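STIL N-terminal domain-containing protein (Trichoplax adhaerens, PDB 5OI9) probably takes part in centriole assembly as a STIL-family protein, its N-terminal domain being likely to serve in protein binding, as in the partnership of STIL with CEP85. Local coordinates at residues Leu50-Ala55 against Asp179-Asn184; Ile89-Pro94 against Pro115-Ile120; Ser135-Ser140 against Tyr324-Asp329; Ile183-Gly188 against Glu342-Gln347. One frame throughout, in Å; residues are numbered along the deposited sequence.

Interaction 1: residues Leu50-Ala55 against Asp179-Asn184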
loop_
_atom_site.group_PDB
_atom_site.type_symbol
_atom_site.label_atom_id
_atom_site.label_comp_id
_atom_site.label_asym_id
_atom_site.label_seq_id
_atom_site.Cartn_x
_atom_site.Cartn_y
_atom_site.Cartn_z
ATOM N N LEU A 50 14.485 -7.145 19.921
ATOM C CA LEU A 50 14.362 -5.842 20.568
ATOM C C LEU A 50 12.943 -5.608 21.072
ATOM O O LEU A 50 12.749 -5.070 22.168
ATOM C CB LEU A 50 14.773 -4.731 19.602
ATOM C CG LEU A 50 16.232 -4.687 19.148
ATOM C CD1 LEU A 50 16.410 -3.631 18.071
ATOM C CD2 LEU A 50 17.154 -4.412 20.324
ATOM N N ALA A 51 11.940 -6.003 20.284
ATOM C CA ALA A 51 10.554 -5.849 20.713
ATOM C C ALA A 51 10.278 -6.658 21.973
ATOM O O ALA A 51 9.673 -6.158 22.929
ATOM C CB ALA A 51 9.605 -6.265 19.589
ATOM N N GLN A 52 10.717 -7.918 21.991
ATOM C CA GLN A 52 10.498 -8.752 23.167
ATOM C C GLN A 52 11.302 -8.244 24.356
ATOM O O GLN A 52 10.818 -8.268 25.495
ATOM C CB GLN A 52 10.851 -10.207 22.851
ATOM C CG GLN A 52 10.457 -11.205 23.930
ATOM C CD GLN A 52 11.429 -11.231 25.095
ATOM O OE1 GLN A 52 12.633 -11.055 24.917
ATOM N NE2 GLN A 52 10.907 -11.433 26.297
ATOM N N ARG A 53 12.531 -7.784 24.112
ATOM C CA ARG A 53 13.356 -7.250 25.193
ATOM C C ARG A 53 12.683 -6.053 25.851
ATOM O O ARG A 53 12.569 -5.988 27.080
ATOM C CB ARG A 53 14.737 -6.870 24.654
ATOM C CG ARG A 53 15.684 -6.299 25.696
ATOM C CD ARG A 53 17.035 -5.947 25.087
ATOM N NE ARG A 53 16.924 -4.918 24.057
ATOM C CZ ARG A 53 16.988 -3.610 24.295
ATOM N NH1 ARG A 53 17.160 -3.167 25.533
ATOM N NH2 ARG A 53 16.875 -2.746 23.295
ATOM N N SER A 54 12.220 -5.097 25.040
ATOM C CA SER A 54 11.542 -3.926 25.585
ATOM C C SER A 54 10.260 -4.318 26.305
ATOM O O SER A 54 9.942 -3.771 27.368
ATOM C CB SER A 54 11.247 -2.929 24.466
ATOM O OG SER A 54 12.422 -2.640 23.729
ATOM N N ALA A 55 9.515 -5.272 25.745
ATOM C CA ALA A 55 8.258 -5.688 26.357
ATOM C C ALA A 55 8.491 -6.367 27.700
ATOM O O ALA A 55 7.736 -6.143 28.654
ATOM C CB ALA A 55 7.500 -6.622 25.412
ATOM N N ASP A 179 15.757 -21.410 29.328
ATOM C CA ASP A 179 16.478 -21.866 28.145
ATOM C C ASP A 179 16.393 -20.897 26.974
ATOM O O ASP A 179 17.410 -20.625 26.326
ATOM C CB ASP A 179 15.946 -23.230 27.698
ATOM C CG ASP A 179 16.107 -24.295 28.758
ATOM O OD1 ASP A 179 17.065 -24.200 29.550
ATOM O OD2 ASP A 179 15.277 -25.228 28.799
ATOM N N GLU A 180 15.206 -20.380 26.674
ATOM C CA GLU A 180 15.000 -19.703 25.405
ATOM C C GLU A 180 13.892 -18.670 25.535
ATOM O O GLU A 180 13.132 -18.650 26.506
ATOM C CB GLU A 180 14.646 -20.706 24.303
ATOM C CG GLU A 180 13.297 -21.373 24.524
ATOM C CD GLU A 180 13.081 -22.583 23.639
ATOM O OE1 GLU A 180 13.862 -22.775 22.684
ATOM O OE2 GLU A 180 12.128 -23.345 23.904
ATOM N N ILE A 181 13.814 -17.814 24.523
ATOM C CA ILE A 181 12.680 -16.928 24.308
ATOM C C ILE A 181 11.874 -17.496 23.149
ATOM O O ILE A 181 12.425 -17.750 22.070
ATOM C CB ILE A 181 13.142 -15.491 24.010
ATOM C CG1 ILE A 181 14.137 -15.018 25.075
ATOM C CG2 ILE A 181 11.947 -14.553 23.930
ATOM C CD1 ILE A 181 14.912 -13.775 24.688
ATOM N N SER A 182 10.584 -17.725 23.371
ATOM C CA SER A 182 9.690 -18.224 22.337
ATOM C C SER A 182 8.652 -17.159 22.013
ATOM O O SER A 182 8.125 -16.503 22.914
ATOM C CB SER A 182 9.002 -19.522 22.775
ATOM O OG SER A 182 8.179 -19.306 23.906
ATOM N N ILE A 183 8.369 -16.981 20.724
ATOM C CA ILE A 183 7.418 -15.971 20.266
ATOM C C ILE A 183 6.517 -16.584 19.205
ATOM O O ILE A 183 7.003 -17.197 18.249
ATOM C CB ILE A 183 8.118 -14.721 19.694
ATOM C CG1 ILE A 183 9.167 -14.180 20.665
ATOM C CG2 ILE A 183 7.094 -13.639 19.377
ATOM C CD1 ILE A 183 9.841 -12.918 20.177
ATOM N N ASN A 184 5.207 -16.411 19.363
ATOM C CA ASN A 184 4.244 -16.712 18.310
ATOM C C ASN A 184 3.883 -15.400 17.623
ATOM O O ASN A 184 3.277 -14.516 18.237
ATOM C CB ASN A 184 3.002 -17.400 18.866
ATOM C CG ASN A 184 1.973 -17.692 17.790
ATOM O OD1 ASN A 184 0.964 -16.996 17.673
ATOM N ND2 ASN A 184 2.230 -18.719 16.988
#

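Interaction 2: residues Ile89-Pro94 against Pro115-Ile120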
loop_
_atom_site.group_PDB
_atom_site.type_symbol
_atom_site.label_atom_id
_atom_site.label_comp_id
_atom_site.label_asym_id
_atom_site.label_seq_id
_atom_site.Cartn_x
_atom_site.Cartn_y
_atom_site.Cartn_z
ATOM N N ILE A 89 10.401 -5.921 7.206
ATOM C CA ILE A 89 10.273 -5.369 8.551
ATOM C C ILE A 89 11.573 -5.627 9.302
ATOM O O ILE A 89 11.953 -6.785 9.518
ATOM C CB ILE A 89 9.077 -5.984 9.295
ATOM C CG1 ILE A 89 7.788 -5.782 8.496
ATOM C CG2 ILE A 89 8.950 -5.390 10.688
ATOM C CD1 ILE A 89 6.555 -6.347 9.171
ATOM N N ASP A 90 12.253 -4.551 9.716
ATOM C CA ASP A 90 13.556 -4.699 10.356
ATOM C C ASP A 90 13.816 -3.684 11.467
ATOM O O ASP A 90 14.962 -3.571 11.919
ATOM C CB ASP A 90 14.675 -4.600 9.312
ATOM C CG ASP A 90 14.758 -3.226 8.670
ATOM O OD1 ASP A 90 13.729 -2.517 8.640
ATOM O OD2 ASP A 90 15.850 -2.854 8.195
ATOM N N ARG A 91 12.806 -2.951 11.929
ATOM C CA ARG A 91 13.013 -1.929 12.946
ATOM C C ARG A 91 11.904 -1.990 13.982
ATOM O O ARG A 91 10.722 -2.048 13.631
ATOM C CB ARG A 91 13.068 -0.531 12.324
ATOM C CG ARG A 91 14.386 -0.197 11.653
ATOM C CD ARG A 91 14.241 1.052 10.813
ATOM N NE ARG A 91 13.373 0.814 9.665
ATOM C CZ ARG A 91 12.599 1.738 9.110
ATOM N NH1 ARG A 91 12.570 2.968 9.607
ATOM N NH2 ARG A 91 11.842 1.429 8.064
ATOM N N PHE A 92 12.295 -1.976 15.252
ATOM C CA PHE A 92 11.364 -1.873 16.364
ATOM C C PHE A 92 11.332 -0.438 16.868
ATOM O O PHE A 92 12.364 0.238 16.920
ATOM C CB PHE A 92 11.757 -2.818 17.501
ATOM C CG PHE A 92 11.068 -2.521 18.802
ATOM C CD1 PHE A 92 9.733 -2.841 18.982
ATOM C CD2 PHE A 92 11.755 -1.920 19.844
ATOM C CE1 PHE A 92 9.097 -2.568 20.176
ATOM C CE2 PHE A 92 11.123 -1.644 21.040
ATOM C CZ PHE A 92 9.792 -1.969 21.208
ATOM N N ASP A 93 10.144 0.023 17.238
ATOM C CA ASP A 93 9.958 1.393 17.700
ATOM C C ASP A 93 8.910 1.415 18.805
ATOM O O ASP A 93 7.733 1.125 18.551
ATOM C CB ASP A 93 9.543 2.294 16.534
ATOM C CG ASP A 93 9.424 3.755 16.932
ATOM O OD1 ASP A 93 9.876 4.119 18.039
ATOM O OD2 ASP A 93 8.876 4.540 16.131
ATOM N N PRO A 94 9.298 1.740 20.041
ATOM C CA PRO A 94 8.303 1.786 21.126
ATOM C C PRO A 94 7.236 2.840 20.910
ATOM O O PRO A 94 6.104 2.671 21.379
ATOM C CB PRO A 94 9.152 2.090 22.370
ATOM C CG PRO A 94 10.559 1.747 21.983
ATOM C CD PRO A 94 10.656 2.039 20.517
ATOM N N PRO A 115 9.818 9.035 5.601
ATOM C CA PRO A 115 9.128 8.760 4.335
ATOM C C PRO A 115 9.581 7.426 3.756
ATOM O O PRO A 115 10.776 7.133 3.685
ATOM C CB PRO A 115 9.532 9.940 3.442
ATOM C CG PRO A 115 10.746 10.529 4.094
ATOM C CD PRO A 115 10.557 10.307 5.562
ATOM N N GLY A 116 8.609 6.611 3.353
ATOM C CA GLY A 116 8.871 5.254 2.932
ATOM C C GLY A 116 8.683 4.206 4.009
ATOM O O GLY A 116 8.894 3.017 3.738
ATOM N N ASP A 117 8.293 4.606 5.217
ATOM C CA ASP A 117 8.106 3.662 6.309
ATOM C C ASP A 117 6.721 3.034 6.239
ATOM O O ASP A 117 5.710 3.741 6.165
ATOM C CB ASP A 117 8.288 4.356 7.658
ATOM C CG ASP A 117 9.730 4.375 8.117
ATOM O OD1 ASP A 117 10.577 3.756 7.439
ATOM O OD2 ASP A 117 10.013 5.002 9.160
ATOM N N VAL A 118 6.680 1.706 6.258
ATOM C CA VAL A 118 5.451 0.980 6.553
ATOM C C VAL A 118 5.281 0.945 8.068
ATOM O O VAL A 118 6.174 0.488 8.788
ATOM C CB VAL A 118 5.491 -0.438 5.966
ATOM C CG1 VAL A 118 4.233 -1.205 6.345
ATOM C CG2 VAL A 118 5.657 -0.384 4.452
ATOM N N ILE A 119 4.148 1.444 8.551
ATOM C CA ILE A 119 3.864 1.472 9.981
ATOM C C ILE A 119 3.046 0.236 10.330
ATOM O O ILE A 119 1.922 0.068 9.845
ATOM C CB ILE A 119 3.123 2.756 10.383
ATOM C CG1 ILE A 119 3.859 3.992 9.859
ATOM C CG2 ILE A 119 2.966 2.824 11.895
ATOM C CD1 ILE A 119 5.219 4.210 10.485
ATOM N N ILE A 120 3.609 -0.630 11.168
ATOM C CA ILE A 120 2.923 -1.851 11.583
ATOM C C ILE A 120 2.666 -1.795 13.084
ATOM O O ILE A 120 3.605 -1.945 13.878
ATOM C CB ILE A 120 3.730 -3.108 11.216
ATOM C CG1 ILE A 120 4.093 -3.106 9.729
ATOM C CG2 ILE A 120 2.942 -4.362 11.568
ATOM C CD1 ILE A 120 5.519 -2.673 9.445
#

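Interaction 3: residues Ser135-Ser140 against Tyr324-Asp329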
loop_
_atom_site.group_PDB
_atom_site.type_symbol
_atom_site.label_atom_id
_atom_site.label_comp_id
_atom_site.label_asym_id
_atom_site.label_seq_id
_atom_site.Cartn_x
_atom_site.Cartn_y
_atom_site.Cartn_z
ATOM N N SER A 135 -4.873 -12.828 20.970
ATOM C CA SER A 135 -4.013 -13.611 20.090
ATOM C C SER A 135 -4.501 -13.641 18.633
ATOM O O SER A 135 -3.717 -13.340 17.731
ATOM C CB SER A 135 -3.851 -15.040 20.621
ATOM O OG SER A 135 -3.334 -15.042 21.945
ATOM N N PRO A 136 -5.766 -13.997 18.383
ATOM C CA PRO A 136 -6.227 -14.136 17.002
ATOM C C PRO A 136 -6.895 -12.869 16.475
ATOM O O PRO A 136 -7.391 -12.023 17.224
ATOM C CB PRO A 136 -7.246 -15.285 17.090
ATOM C CG PRO A 136 -7.536 -15.486 18.578
ATOM C CD PRO A 136 -6.852 -14.359 19.310
ATOM N N PHE A 137 -6.894 -12.754 15.149
ATOM C CA PHE A 137 -7.538 -11.648 14.454
ATOM C C PHE A 137 -8.995 -11.989 14.172
ATOM O O PHE A 137 -9.299 -13.068 13.650
ATOM C CB PHE A 137 -6.811 -11.339 13.143
ATOM C CG PHE A 137 -5.572 -10.512 13.314
ATOM C CD1 PHE A 137 -5.652 -9.131 13.335
ATOM C CD2 PHE A 137 -4.326 -11.108 13.433
ATOM C CE1 PHE A 137 -4.524 -8.360 13.482
ATOM C CE2 PHE A 137 -3.183 -10.336 13.581
ATOM C CZ PHE A 137 -3.286 -8.958 13.608
ATOM N N SER A 138 -9.884 -11.062 14.506
ATOM C CA SER A 138 -11.310 -11.192 14.249
ATOM C C SER A 138 -11.718 -10.227 13.143
ATOM O O SER A 138 -10.986 -9.297 12.798
ATOM C CB SER A 138 -12.128 -10.923 15.516
ATOM O OG SER A 138 -11.996 -9.569 15.911
ATOM N N ILE A 139 -12.909 -10.455 12.585
ATOM C CA ILE A 139 -13.359 -9.622 11.474
ATOM C C ILE A 139 -13.646 -8.199 11.944
ATOM O O ILE A 139 -13.521 -7.244 11.164
ATOM C CB ILE A 139 -14.580 -10.268 10.788
ATOM C CG1 ILE A 139 -14.969 -9.483 9.534
ATOM C CG2 ILE A 139 -15.749 -10.376 11.750
ATOM C CD1 ILE A 139 -13.863 -9.405 8.501
ATOM N N SER A 140 -14.004 -8.023 13.219
ATOM C CA SER A 140 -14.197 -6.675 13.748
ATOM C C SER A 140 -12.891 -5.890 13.733
ATOM O O SER A 140 -12.883 -4.687 13.449
ATOM C CB SER A 140 -14.766 -6.735 15.165
ATOM O OG SER A 140 -13.818 -7.263 16.075
ATOM N N TYR A 324 -8.716 -9.823 3.180
ATOM C CA TYR A 324 -8.018 -9.927 4.453
ATOM C C TYR A 324 -7.675 -11.383 4.714
ATOM O O TYR A 324 -8.346 -12.291 4.213
ATOM C CB TYR A 324 -8.860 -9.368 5.605
ATOM C CG TYR A 324 -10.087 -10.191 5.915
ATOM C CD1 TYR A 324 -11.209 -10.141 5.095
ATOM C CD2 TYR A 324 -10.126 -11.020 7.026
ATOM C CE1 TYR A 324 -12.333 -10.892 5.377
ATOM C CE2 TYR A 324 -11.248 -11.766 7.323
ATOM C CZ TYR A 324 -12.348 -11.704 6.491
ATOM O OH TYR A 324 -13.466 -12.453 6.778
ATOM N N CYS A 325 -6.609 -11.590 5.487
ATOM C CA CYS A 325 -6.274 -12.907 6.023
ATOM C C CYS A 325 -5.135 -12.766 7.019
ATOM O O CYS A 325 -4.611 -11.663 7.216
ATOM C CB CYS A 325 -5.878 -13.888 4.920
ATOM S SG CYS A 325 -4.180 -13.721 4.347
ATOM N N GLN A 326 -4.744 -13.867 7.653
ATOM C CA GLN A 326 -3.647 -13.831 8.602
ATOM C C GLN A 326 -2.722 -15.013 8.360
ATOM O O GLN A 326 -3.093 -16.010 7.733
ATOM C CB GLN A 326 -4.147 -13.840 10.049
ATOM C CG GLN A 326 -4.808 -15.138 10.461
ATOM C CD GLN A 326 -4.963 -15.259 11.963
ATOM O OE1 GLN A 326 -5.613 -14.432 12.602
ATOM N NE2 GLN A 326 -4.354 -16.291 12.539
ATOM N N ALA A 327 -1.499 -14.876 8.864
ATOM C CA ALA A 327 -0.515 -15.944 8.855
ATOM C C ALA A 327 0.251 -15.892 10.166
ATOM O O ALA A 327 0.375 -14.833 10.787
ATOM C CB ALA A 327 0.444 -15.828 7.664
ATOM N N SER A 328 0.751 -17.046 10.597
ATOM C CA SER A 328 1.441 -17.111 11.874
ATOM C C SER A 328 2.509 -18.190 11.829
ATOM O O SER A 328 2.416 -19.155 11.066
ATOM C CB SER A 328 0.470 -17.376 13.033
ATOM O OG SER A 328 -0.229 -18.591 12.850
ATOM N N ASP A 329 3.530 -18.003 12.659
ATOM C CA ASP A 329 4.608 -18.967 12.792
ATOM C C ASP A 329 5.297 -18.720 14.125
ATOM O O ASP A 329 5.250 -17.613 14.668
ATOM C CB ASP A 329 5.597 -18.860 11.625
ATOM C CG ASP A 329 6.517 -20.062 11.521
ATOM O OD1 ASP A 329 6.511 -20.909 12.439
ATOM O OD2 ASP A 329 7.244 -20.161 10.508
#

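Interaction 4: residues Ile183-Gly188 against Glu342-Gln347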
loop_
_atom_site.group_PDB
_atom_site.type_symbol
_atom_site.label_atom_id
_atom_site.label_comp_id
_atom_site.label_asym_id
_atom_site.label_seq_id
_atom_site.Cartn_x
_atom_site.Cartn_y
_atom_site.Cartn_z
ATOM N N ILE A 183 8.369 -16.981 20.724
ATOM C CA ILE A 183 7.418 -15.971 20.266
ATOM C C ILE A 183 6.517 -16.584 19.205
ATOM O O ILE A 183 7.003 -17.197 18.249
ATOM C CB ILE A 183 8.118 -14.721 19.694
ATOM C CG1 ILE A 183 9.167 -14.180 20.665
ATOM C CG2 ILE A 183 7.094 -13.639 19.377
ATOM C CD1 ILE A 183 9.841 -12.918 20.177
ATOM N N ASN A 184 5.207 -16.411 19.363
ATOM C CA ASN A 184 4.244 -16.712 18.310
ATOM C C ASN A 184 3.883 -15.400 17.623
ATOM O O ASN A 184 3.277 -14.516 18.237
ATOM C CB ASN A 184 3.002 -17.400 18.866
ATOM C CG ASN A 184 1.973 -17.692 17.790
ATOM O OD1 ASN A 184 0.964 -16.996 17.673
ATOM N ND2 ASN A 184 2.230 -18.719 16.988
ATOM N N VAL A 185 4.259 -15.275 16.354
ATOM C CA VAL A 185 4.042 -14.056 15.586
ATOM C C VAL A 185 2.883 -14.298 14.630
ATOM O O VAL A 185 2.956 -15.179 13.767
ATOM C CB VAL A 185 5.310 -13.641 14.822
ATOM C CG1 VAL A 185 5.075 -12.351 14.051
ATOM C CG2 VAL A 185 6.486 -13.504 15.771
ATOM N N THR A 186 1.809 -13.531 14.792
ATOM C CA THR A 186 0.671 -13.553 13.881
ATOM C C THR A 186 0.583 -12.204 13.181
ATOM O O THR A 186 0.656 -11.157 13.833
ATOM C CB THR A 186 -0.636 -13.850 14.622
ATOM O OG1 THR A 186 -0.585 -15.167 15.186
ATOM C CG2 THR A 186 -1.820 -13.761 13.672
ATOM N N SER A 187 0.427 -12.230 11.858
ATOM C CA SER A 187 0.361 -11.024 11.044
ATOM C C SER A 187 -0.948 -11.002 10.271
ATOM O O SER A 187 -1.322 -12.001 9.648
ATOM C CB SER A 187 1.541 -10.950 10.072
ATOM O OG SER A 187 1.451 -11.969 9.090
ATOM N N GLY A 188 -1.633 -9.866 10.305
ATOM C CA GLY A 188 -2.869 -9.699 9.566
ATOM C C GLY A 188 -2.819 -8.449 8.714
ATOM O O GLY A 188 -2.192 -7.451 9.071
ATOM N N GLU A 342 19.279 -13.553 10.674
ATOM C CA GLU A 342 18.144 -14.461 10.607
ATOM C C GLU A 342 16.846 -13.670 10.494
ATOM O O GLU A 342 16.713 -12.578 11.053
ATOM C CB GLU A 342 18.115 -15.361 11.844
ATOM C CG GLU A 342 19.351 -16.239 12.002
ATOM C CD GLU A 342 19.479 -17.268 10.894
ATOM O OE1 GLU A 342 18.468 -17.932 10.580
ATOM O OE2 GLU A 342 20.587 -17.407 10.331
ATOM N N TYR A 343 15.887 -14.219 9.758
ATOM C CA TYR A 343 14.614 -13.539 9.598
ATOM C C TYR A 343 13.509 -14.577 9.482
ATOM O O TYR A 343 13.756 -15.776 9.346
ATOM C CB TYR A 343 14.614 -12.604 8.379
ATOM C CG TYR A 343 14.619 -13.342 7.063
ATOM C CD1 TYR A 343 15.798 -13.858 6.541
ATOM C CD2 TYR A 343 13.445 -13.525 6.344
ATOM C CE1 TYR A 343 15.806 -14.537 5.343
ATOM C CE2 TYR A 343 13.445 -14.199 5.142
ATOM C CZ TYR A 343 14.628 -14.705 4.648
ATOM O OH TYR A 343 14.642 -15.382 3.453
HETATM N N MSE A 344 12.278 -14.091 9.526
HETATM C CA MSE A 344 11.104 -14.932 9.409
HETATM C C MSE A 344 10.251 -14.448 8.234
HETATM O O MSE A 344 10.008 -13.252 8.090
HETATM C CB MSE A 344 10.335 -14.900 10.724
HETATM C CG MSE A 344 8.874 -15.241 10.649
HETATM SE SE MSE A 344 8.034 -14.735 12.340
HETATM C CE MSE A 344 6.299 -15.498 12.044
ATOM N N ARG A 345 9.826 -15.377 7.382
ATOM C CA ARG A 345 9.011 -15.061 6.216
ATOM C C ARG A 345 7.597 -15.583 6.416
ATOM O O ARG A 345 7.405 -16.760 6.735
ATOM C CB ARG A 345 9.609 -15.648 4.932
ATOM C CG ARG A 345 8.688 -15.488 3.725
ATOM C CD ARG A 345 9.433 -15.582 2.403
ATOM N NE ARG A 345 10.425 -14.521 2.246
ATOM C CZ ARG A 345 11.014 -14.209 1.094
ATOM N NH1 ARG A 345 10.708 -14.868 -0.014
ATOM N NH2 ARG A 345 11.908 -13.232 1.048
ATOM N N LEU A 346 6.618 -14.702 6.232
ATOM C CA LEU A 346 5.205 -15.051 6.251
ATOM C C LEU A 346 4.599 -14.770 4.884
ATOM O O LEU A 346 4.916 -13.757 4.251
ATOM C CB LEU A 346 4.451 -14.268 7.330
ATOM C CG LEU A 346 4.808 -14.601 8.779
ATOM C CD1 LEU A 346 4.165 -13.614 9.743
ATOM C CD2 LEU A 346 4.388 -16.027 9.107
ATOM N N GLN A 347 3.733 -15.674 4.435
ATOM C CA GLN A 347 3.048 -15.561 3.154
ATOM C C GLN A 347 1.570 -15.296 3.407
ATOM O O GLN A 347 0.924 -16.036 4.158
ATOM C CB GLN A 347 3.223 -16.841 2.330
ATOM C CG GLN A 347 4.673 -17.234 2.080
ATOM C CD GLN A 347 5.312 -16.436 0.960
ATOM O OE1 GLN A 347 5.114 -16.732 -0.219
ATOM N NE2 GLN A 347 6.088 -15.420 1.322
#

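Interaction 1: residues Leu50-Ala55 against Asp179-Asn184
Q52, on helix 45-61, lies across the ends of I181 and I183 on strand 180-192, and it alone of L50-A55 touches D179-N184. CG stands anti to its own backbone N (chi1 -171°), which carries the side chain off the helix toward the strand; a bend at the next bond (chi2 -79°) then turns the amide aside. That bend divides the side chain between the two isoleucines. The aliphatic start serves I183, with Q52 CB 3.9 Å from I183 CD1. The amide end serves I181, and here both branches of the isoleucine take part: I181 CG2 lies 3.6 Å from Q52 CD, and I181 CD1 lies 3.6 Å from Q52 OE1. The isoleucines, two residues apart on the same face of the strand, share one first torsion (chi1 -51°), and each presents its CD1 methyl to the glutamine.

Around this pair of contacts Q52 also rests on Y174 and V176 of the neighbouring strand 167-176, while A51 packs on L122 and M124 of strand 118-126. The helix thus lies over several strands of one mixed sheet, a helix-on-sheet packing. With an alanine here, I181 would probably lose the group lying against its CG2 and CD1, and a gap would be likely to open between helix and strand.

No hydrogen bond joins the two segments, although a carboxamide is involved. The chemistry is van der Waals contact of carbon with carbon and of OE1 with methyl groups, which implies that where the helix meets strand 180-192 the fit is one of shape, not polar pairing.

Interaction 2: residues Ile89-Pro94 against Pro115-Ile120
R91 bends at its third side-chain torsion (chi3 -68°), and this brings the end of its guanidinium to the carboxylate of D117, whose CG lies beside its own backbone N. R91 also belongs to a classic beta bulge: D90 and R91 both face L74 of strand 69-79, which pairs antiparallel with strand 85-97 on one side and with strand 118-126 on the other. The salt bridge therefore reaches past the strand that lies between its two partners in the sheet.

The grip is end-on and lopsided. Both terminal nitrogens use D117 OD1, from the same face of the carboxylate: R91 NH2 at 2.7 Å, coming from above the plane, and R91 NH1 at 3.0 Å, on the syn side but tilted out of the carboxylate plane. R91 NH1 adds a weak bond to D117 OD2 at 3.3 Å. OD1 sits in the guanidinium plane, yet the two flat groups are turned 48° apart, consistent with one oxygen taking both of the stronger bonds. The other oxygen, OD2, accepts from the backbone N of I114, so D117 is held from two directions. R91 has a second acid as well: D90 OD1, likewise at the guanidinium edge, stands 3.5 Å from R91 NE, completing a three-residue network that would be expected to offset the arginine's charge.

Deeper in, the contact turns apolar. I89, which also packs on I41 and I43 of strand 39-44, has its side chain directed at I120, and the two meet tip to tip. I89 CD1 lies 3.8 Å from I120 CD1, and the same I120 methyl is 4.0 Å from I89 CG1.

Interaction 3: residues Ser135-Ser140 against Tyr324-Asp329
I139 sets its CD1 methyl over one face of the Y324 ring, and Q326 turns its amide oxygen to the backbone N of F137; these two meetings make up most of the contact. The first is a CH-pi interaction: I139 CD1 is 3.8 Å from the Y324 ring centroid and 28° off the normal. The methyl is displaced toward the hydroxyl end of the ring, where it lies 3.4 Å from Y324 CZ. The two side chains cross at about a right angle.

In the second, Q326 OE1 accepts a weak hydrogen bond from F137 N at 3.3 Å. The same oxygen lies in the plane of the F137 ring, at its edge, 3.7 Å from F137 CD2 and 3.4 Å from F137 CB. Ring and amide planes stand nearly perpendicular, 89° apart. Y324 and Q326 share a first torsion that places CG between the backbone N and the carbonyl carbon (chi1 68° in Y324), and as alternate residues of the strand they extend on one side of it.

The next shell is aromatic. F137 stacks on H171 of strand 167-176, and Y324 meets the rings of Y142 and F322. A serine in place of Y324 would probably leave the I139 methyl without a ring face to rest on and deprive Y142 of an aromatic neighbour.

S138 occupies the N-cap position of helix 139-155, and its OG is hydrogen-bonded to S140 OG at 2.9 Å. The arrangement is that of a helix N-terminus, with the loop leading into it, laid at the surface on a strand of a mixed beta sheet.

Interaction 4: residues Ile183-Gly188 against Glu342-Gln347
V185 and M344 meet across the inside of a curled mixed sheet, in which strands 180-192 and 343-348 face each other without being hydrogen-bonded neighbours. The axes of segments 183-188 and 343-347 come within 9.0 Å and run 40° from parallel, and no hydrogen bond joins the two segments: this is face-to-face strand packing.

Polar bonds of each strand are made to other partners. V185 and S187 pair by backbone with D329 and A327 of strand 322-334, and R345 makes a salt bridge with D42 of strand 39-44.

A mixed contact joins L346 CD1 to S187 OG, two residues further along each strand than V185 and M344. S187 was modelled in two conformers, however, so the exact separation is doubtful.

The apolar contact is tight. M344 is a selenomethionine with an extended chain whose CG lies anti to the backbone N (chi1 157°), and it slides past V185 in the opposite direction. Its CE methyl is 3.5 Å from V185 CB, closer than usual for two carbons, and its SE is 3.8 Å from that same V185 CB. The methyl also lies against the backbone of the opposing strand, with M344 CE 3.8 Å from V185 O.

All four contacts reach the same curled mixed sheet. Interactions 1, 2 and 4 are largely buried; interaction 3 lies at the surface, where a weak hydrogen bond and a methyl-on-ring contact combine. Strand 180-192 serves interaction 1 with its beginning and interaction 4 further along, and I183 and N184 belong to both segments. Interactions 3 and 4 sit on neighbouring, hydrogen-bonded strands, 322-334 and 180-192. Helix 45-61 ties interaction 1 to interaction 2, since A51 and S54 pack on F92. Interaction 2 is the one with a salt bridge across its segments; interactions 1 and 4 have no hydrogen bond across theirs.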